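PDB 2OJH: uncharacterized protein Atu1656, which is of unknown function but belongs to the TolB family and folds as a six-bladed beta-propeller. Local coordinates for residues F44-L58 with N275-V289. Numbering follows the deposited sequence.
Sequences FEAPNWSPDGKYLLL and NSPNWSPDGDEFAYV
Trp49 reaches across from the inner strand 45-49 of one propeller blade to pack on Ser280, Pro281 and Ala287 of its neighbour in this six-bladed beta-propeller. The two blades bring matching pieces together, each with an Asn-Trp-Ser-Pro-Asp-Gly run that makes a type I turn, and strand 45-49 runs nearly antiparallel to 285-289 (162°). With CG anti to the backbone N (chi1 -159°), the Trp49 indole swings over to the other blade, where Ser280 CB sits 3.5 Å from the centroid of the six-membered ring, almost straight above it. Pro281 CD lies over the five-membered ring on that face, while Leu56 CD2 covers the opposite one toward the rim. Along with this packing on both faces, a bond from its own turn helps hold the ring's rotation: NE1 donates to Gly53 O at 3.1 Å, in the ring plane but from above the carbonyl plane. Farther along, Ala287 CB fills the corner between Leu56 CD2 (3.6 Å) and Pro47 CG (3.7 Å), and Val289 CG2 meets Pro47 CD. The polar side is bridged by water 1, which donates to Pro47 O and Ser276 O; water 2 accepts from Trp49 N and sits close to Pro277 O and Trp279 O. Asn48, whose OD1 is taken by His90, turns its ND2 to Pro277 O in a nearly straight bond (3.1 Å, 176° at the hydrogen), with the acceptor lying in the amide plane.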
loop_
_atom_site.group_PDB
_atom_site.type_symbol
_atom_site.label_atom_id
_atom_site.label_comp_id
_atom_site.label_asym_id
_atom_site.label_seq_id
_atom_site.Cartn_x
_atom_site.Cartn_y
_atom_site.Cartn_z
ATOM N N PHE A 44 -5.115 8.984 10.766
ATOM C CA PHE A 44 -4.122 7.924 10.688
ATOM C C PHE A 44 -4.398 7.178 9.407
ATOM O O PHE A 44 -5.565 7.050 9.005
ATOM C CB PHE A 44 -4.220 6.973 11.882
ATOM C CG PHE A 44 -3.356 7.369 13.026
ATOM C CD1 PHE A 44 -3.630 8.524 13.760
ATOM C CD2 PHE A 44 -2.232 6.613 13.340
ATOM C CE1 PHE A 44 -2.824 8.903 14.824
ATOM C CE2 PHE A 44 -1.409 6.995 14.406
ATOM C CZ PHE A 44 -1.705 8.138 15.137
ATOM N N GLU A 45 -3.336 6.688 8.764
ATOM C CA GLU A 45 -3.456 6.194 7.391
ATOM C C GLU A 45 -2.685 4.928 7.100
ATOM O O GLU A 45 -1.634 4.693 7.680
ATOM C CB GLU A 45 -3.013 7.308 6.407
ATOM C CG GLU A 45 -3.885 8.581 6.552
ATOM C CD GLU A 45 -3.613 9.639 5.524
ATOM O OE1 GLU A 45 -4.157 9.519 4.406
ATOM O OE2 GLU A 45 -2.907 10.633 5.851
ATOM N N ALA A 46 -3.212 4.124 6.176
ATOM C CA ALA A 46 -2.362 3.155 5.428
ATOM C C ALA A 46 -1.573 2.130 6.256
ATOM O O ALA A 46 -0.318 2.112 6.275
ATOM C CB ALA A 46 -1.426 3.924 4.430
ATOM N N PRO A 47 -2.305 1.244 6.956
ATOM C CA PRO A 47 -1.612 0.284 7.825
ATOM C C PRO A 47 -0.844 -0.813 7.048
ATOM O O PRO A 47 -1.356 -1.348 6.046
ATOM C CB PRO A 47 -2.768 -0.328 8.638
ATOM C CG PRO A 47 -3.963 -0.231 7.726
ATOM C CD PRO A 47 -3.773 1.085 6.995
ATOM N N ASN A 48 0.377 -1.102 7.512
ATOM C CA ASN A 48 1.071 -2.374 7.250
ATOM C C ASN A 48 0.892 -3.281 8.467
ATOM O O ASN A 48 0.620 -2.810 9.574
ATOM C CB ASN A 48 2.608 -2.188 7.163
ATOM C CG ASN A 48 3.049 -1.180 6.131
ATOM O OD1 ASN A 48 3.784 -0.255 6.455
ATOM N ND2 ASN A 48 2.612 -1.340 4.882
ATOM N N TRP A 49 1.093 -4.584 8.270
ATOM C CA TRP A 49 0.999 -5.536 9.357
ATOM C C TRP A 49 2.336 -6.207 9.484
ATOM O O TRP A 49 2.842 -6.744 8.494
ATOM C CB TRP A 49 -0.072 -6.573 9.016
ATOM C CG TRP A 49 -0.651 -7.341 10.197
ATOM C CD1 TRP A 49 0.029 -7.911 11.263
ATOM C CD2 TRP A 49 -2.037 -7.663 10.386
ATOM N NE1 TRP A 49 -0.868 -8.574 12.090
ATOM C CE2 TRP A 49 -2.136 -8.437 11.567
ATOM C CE3 TRP A 49 -3.207 -7.397 9.640
ATOM C CZ2 TRP A 49 -3.374 -8.922 12.048
ATOM C CZ3 TRP A 49 -4.428 -7.872 10.121
ATOM C CH2 TRP A 49 -4.498 -8.631 11.310
ATOM N N SER A 50 2.907 -6.180 10.681
ATOM C CA SER A 50 4.234 -6.718 10.915
ATOM C C SER A 50 4.314 -8.212 10.597
ATOM O O SER A 50 3.344 -8.946 10.801
ATOM C CB SER A 50 4.674 -6.441 12.345
ATOM O OG SER A 50 4.101 -7.329 13.280
ATOM N N PRO A 51 5.463 -8.665 10.057
ATOM C CA PRO A 51 5.585 -10.072 9.682
ATOM C C PRO A 51 5.522 -11.038 10.842
ATOM O O PRO A 51 5.221 -12.201 10.617
ATOM C CB PRO A 51 6.958 -10.149 8.989
ATOM C CG PRO A 51 7.316 -8.796 8.670
ATOM C CD PRO A 51 6.660 -7.901 9.678
ATOM N N ASP A 52 5.798 -10.581 12.060
ATOM C CA ASP A 52 5.590 -11.422 13.235
ATOM C C ASP A 52 4.147 -11.353 13.765
ATOM O O ASP A 52 3.821 -11.976 14.755
ATOM C CB ASP A 52 6.603 -11.120 14.349
ATOM C CG ASP A 52 6.450 -9.728 14.941
ATOM O OD1 ASP A 52 5.482 -9.012 14.608
ATOM O OD2 ASP A 52 7.310 -9.340 15.768
ATOM N N GLY A 53 3.294 -10.572 13.116
ATOM C CA GLY A 53 1.867 -10.563 13.444
ATOM C C GLY A 53 1.474 -9.629 14.568
ATOM O O GLY A 53 0.275 -9.424 14.815
ATOM N N LYS A 54 2.469 -9.033 15.222
ATOM C CA LYS A 54 2.255 -8.355 16.488
ATOM C C LYS A 54 1.860 -6.879 16.469
ATOM O O LYS A 54 1.367 -6.363 17.483
ATOM C CB LYS A 54 3.517 -8.452 17.324
ATOM C CG LYS A 54 3.843 -9.852 17.775
ATOM C CD LYS A 54 4.918 -9.790 18.839
ATOM C CE LYS A 54 5.021 -11.126 19.547
ATOM N NZ LYS A 54 5.850 -11.060 20.783
ATOM N N TYR A 55 2.129 -6.177 15.371
ATOM C CA TYR A 55 1.763 -4.769 15.326
ATOM C C TYR A 55 1.379 -4.274 13.945
ATOM O O TYR A 55 1.704 -4.900 12.919
ATOM C CB TYR A 55 2.861 -3.890 15.906
ATOM C CG TYR A 55 4.154 -3.844 15.107
ATOM C CD1 TYR A 55 4.312 -2.925 14.061
ATOM C CD2 TYR A 55 5.239 -4.679 15.422
ATOM C CE1 TYR A 55 5.496 -2.857 13.337
ATOM C CE2 TYR A 55 6.434 -4.609 14.690
ATOM C CZ TYR A 55 6.545 -3.694 13.657
ATOM O OH TYR A 55 7.702 -3.584 12.914
ATOM N N LEU A 56 0.678 -3.142 13.924
ATOM C CA LEU A 56 0.433 -2.424 12.690
ATOM C C LEU A 56 1.333 -1.201 12.600
ATOM O O LEU A 56 1.628 -0.553 13.618
ATOM C CB LEU A 56 -1.039 -1.981 12.560
ATOM C CG LEU A 56 -2.102 -3.077 12.709
ATOM C CD1 LEU A 56 -3.481 -2.441 12.742
ATOM C CD2 LEU A 56 -2.024 -4.141 11.601
ATOM N N LEU A 57 1.757 -0.896 11.374
ATOM C CA LEU A 57 2.540 0.301 11.088
ATOM C C LEU A 57 1.692 1.297 10.282
ATOM O O LEU A 57 1.231 1.002 9.150
ATOM C CB LEU A 57 3.851 -0.060 10.381
ATOM C CG LEU A 57 4.864 1.077 10.172
ATOM C CD1 LEU A 57 5.534 1.468 11.488
ATOM C CD2 LEU A 57 5.889 0.644 9.120
ATOM N N LEU A 58 1.444 2.454 10.889
ATOM C CA LEU A 58 0.589 3.492 10.296
ATOM C C LEU A 58 1.357 4.810 10.146
ATOM O O LEU A 58 2.308 5.075 10.883
ATOM C CB LEU A 58 -0.605 3.801 11.216
ATOM C CG LEU A 58 -1.848 2.906 11.390
ATOM C CD1 LEU A 58 -2.882 3.040 10.311
ATOM C CD2 LEU A 58 -1.524 1.432 11.712
ATOM N N ASN A 275 -3.403 2.280 1.521
ATOM C CA ASN A 275 -2.471 2.567 0.407
ATOM C C ASN A 275 -1.388 1.522 0.277
ATOM O O ASN A 275 -0.947 1.200 -0.839
ATOM C CB ASN A 275 -1.795 3.945 0.531
ATOM C CG ASN A 275 -2.774 5.045 0.508
ATOM O OD1 ASN A 275 -3.431 5.308 1.517
ATOM N ND2 ASN A 275 -2.920 5.691 -0.651
ATOM N N SER A 276 -0.933 1.024 1.417
ATOM C CA SER A 276 0.261 0.193 1.478
ATOM C C SER A 276 -0.090 -1.280 1.796
ATOM O O SER A 276 -1.216 -1.562 2.244
ATOM C CB SER A 276 1.205 0.744 2.534
ATOM O OG SER A 276 1.801 1.944 2.067
ATOM N N PRO A 277 0.853 -2.217 1.554
ATOM C CA PRO A 277 0.557 -3.644 1.762
ATOM C C PRO A 277 -0.000 -3.920 3.151
ATOM O O PRO A 277 0.660 -3.615 4.157
ATOM C CB PRO A 277 1.893 -4.333 1.538
ATOM C CG PRO A 277 2.676 -3.417 0.648
ATOM C CD PRO A 277 2.219 -2.003 1.024
ATOM N N ASN A 278 -1.239 -4.429 3.217
ATOM C CA ASN A 278 -1.952 -4.478 4.518
ATOM C C ASN A 278 -2.341 -5.861 5.127
ATOM O O ASN A 278 -3.144 -5.929 6.066
ATOM C CB ASN A 278 -3.202 -3.630 4.386
ATOM C CG ASN A 278 -4.101 -4.124 3.293
ATOM O OD1 ASN A 278 -3.636 -4.754 2.334
ATOM N ND2 ASN A 278 -5.396 -3.887 3.440
ATOM N N TRP A 279 -1.798 -6.958 4.597
ATOM C CA TRP A 279 -2.248 -8.292 5.004
ATOM C C TRP A 279 -1.475 -8.721 6.218
ATOM O O TRP A 279 -0.250 -8.467 6.326
ATOM C CB TRP A 279 -2.009 -9.323 3.881
ATOM C CG TRP A 279 -2.991 -9.238 2.726
ATOM C CD1 TRP A 279 -2.855 -8.536 1.565
ATOM C CD2 TRP A 279 -4.273 -9.866 2.672
ATOM N NE1 TRP A 279 -3.985 -8.707 0.770
ATOM C CE2 TRP A 279 -4.853 -9.544 1.428
ATOM C CE3 TRP A 279 -4.968 -10.713 3.545
ATOM C CZ2 TRP A 279 -6.126 -10.004 1.064
ATOM C CZ3 TRP A 279 -6.222 -11.185 3.174
ATOM C CH2 TRP A 279 -6.786 -10.823 1.959
ATOM N N SER A 280 -2.176 -9.390 7.127
ATOM C CA SER A 280 -1.529 -10.220 8.149
ATOM C C SER A 280 -0.626 -11.251 7.460
ATOM O O SER A 280 -0.921 -11.703 6.340
ATOM C CB SER A 280 -2.617 -10.962 8.919
ATOM O OG SER A 280 -2.039 -11.924 9.761
ATOM N N PRO A 281 0.469 -11.652 8.129
ATOM C CA PRO A 281 1.345 -12.648 7.523
ATOM C C PRO A 281 0.637 -13.981 7.298
ATOM O O PRO A 281 1.072 -14.753 6.448
ATOM C CB PRO A 281 2.479 -12.792 8.545
ATOM C CG PRO A 281 1.929 -12.310 9.814
ATOM C CD PRO A 281 0.947 -11.228 9.460
ATOM N N ASP A 282 -0.441 -14.255 8.039
ATOM C CA ASP A 282 -1.215 -15.490 7.847
ATOM C C ASP A 282 -2.155 -15.472 6.635
ATOM O O ASP A 282 -2.756 -16.494 6.317
ATOM C CB ASP A 282 -1.995 -15.877 9.118
ATOM C CG ASP A 282 -3.138 -14.894 9.469
ATOM O OD1 ASP A 282 -3.675 -14.152 8.593
ATOM O OD2 ASP A 282 -3.535 -14.889 10.661
ATOM N N GLY A 283 -2.319 -14.316 5.997
ATOM C CA GLY A 283 -3.166 -14.226 4.794
ATOM C C GLY A 283 -4.670 -14.388 5.009
ATOM O O GLY A 283 -5.431 -14.476 4.033
ATOM N N ASP A 284 -5.125 -14.374 6.265
ATOM C CA ASP A 284 -6.560 -14.520 6.553
ATOM C C ASP A 284 -7.221 -13.198 6.890
ATOM O O ASP A 284 -8.452 -13.097 6.864
ATOM C CB ASP A 284 -6.781 -15.482 7.716
ATOM C CG ASP A 284 -6.251 -16.880 7.407
ATOM O OD1 ASP A 284 -6.333 -17.316 6.234
ATOM O OD2 ASP A 284 -5.758 -17.516 8.336
ATOM N N GLU A 285 -6.404 -12.196 7.192
ATOM C CA GLU A 285 -6.933 -10.916 7.666
ATOM C C GLU A 285 -6.153 -9.782 7.051
ATOM O O GLU A 285 -4.959 -9.933 6.761
ATOM C CB GLU A 285 -6.818 -10.797 9.195
ATOM C CG GLU A 285 -7.490 -11.916 9.931
ATOM C CD GLU A 285 -7.412 -11.804 11.447
ATOM O OE1 GLU A 285 -6.365 -11.405 11.989
ATOM O OE2 GLU A 285 -8.410 -12.177 12.080
ATOM N N PHE A 286 -6.824 -8.658 6.839
ATOM C CA PHE A 286 -6.091 -7.447 6.462
ATOM C C PHE A 286 -6.484 -6.251 7.343
ATOM O O PHE A 286 -7.619 -6.198 7.862
ATOM C CB PHE A 286 -6.285 -7.163 4.960
ATOM C CG PHE A 286 -7.705 -6.889 4.581
ATOM C CD1 PHE A 286 -8.213 -5.616 4.746
ATOM C CD2 PHE A 286 -8.519 -7.893 4.031
ATOM C CE1 PHE A 286 -9.516 -5.318 4.422
ATOM C CE2 PHE A 286 -9.847 -7.613 3.681
ATOM C CZ PHE A 286 -10.350 -6.335 3.870
ATOM N N ALA A 287 -5.554 -5.294 7.506
ATOM C CA ALA A 287 -5.799 -4.055 8.226
ATOM C C ALA A 287 -6.209 -2.951 7.232
ATOM O O ALA A 287 -5.804 -2.979 6.063
ATOM C CB ALA A 287 -4.520 -3.633 9.034
ATOM N N TYR A 288 -7.037 -2.019 7.703
ATOM C CA TYR A 288 -7.542 -0.901 6.894
ATOM C C TYR A 288 -8.015 0.231 7.827
ATOM O O TYR A 288 -8.168 0.021 9.043
ATOM C CB TYR A 288 -8.667 -1.372 5.946
ATOM C CG TYR A 288 -9.911 -1.817 6.679
ATOM C CD1 TYR A 288 -9.993 -3.096 7.247
ATOM C CD2 TYR A 288 -11.008 -0.944 6.830
ATOM C CE1 TYR A 288 -11.136 -3.494 7.966
ATOM C CE2 TYR A 288 -12.141 -1.328 7.543
ATOM C CZ TYR A 288 -12.201 -2.611 8.085
ATOM O OH TYR A 288 -13.291 -2.987 8.802
ATOM N N VAL A 289 -8.222 1.432 7.282
ATOM C CA VAL A 289 -8.757 2.542 8.071
ATOM C C VAL A 289 -10.075 2.961 7.479
ATOM O O VAL A 289 -10.154 3.224 6.289
ATOM C CB VAL A 289 -7.823 3.779 8.122
ATOM C CG1 VAL A 289 -8.286 4.788 9.215
ATOM C CG2 VAL A 289 -6.353 3.351 8.382
HETATM O O HOH W 1 -2.330 0.115 3.896
HETATM O O HOH W 2 1.244 -5.930 5.815
HETATM O O HOH W 3 2.756 -9.171 7.121
#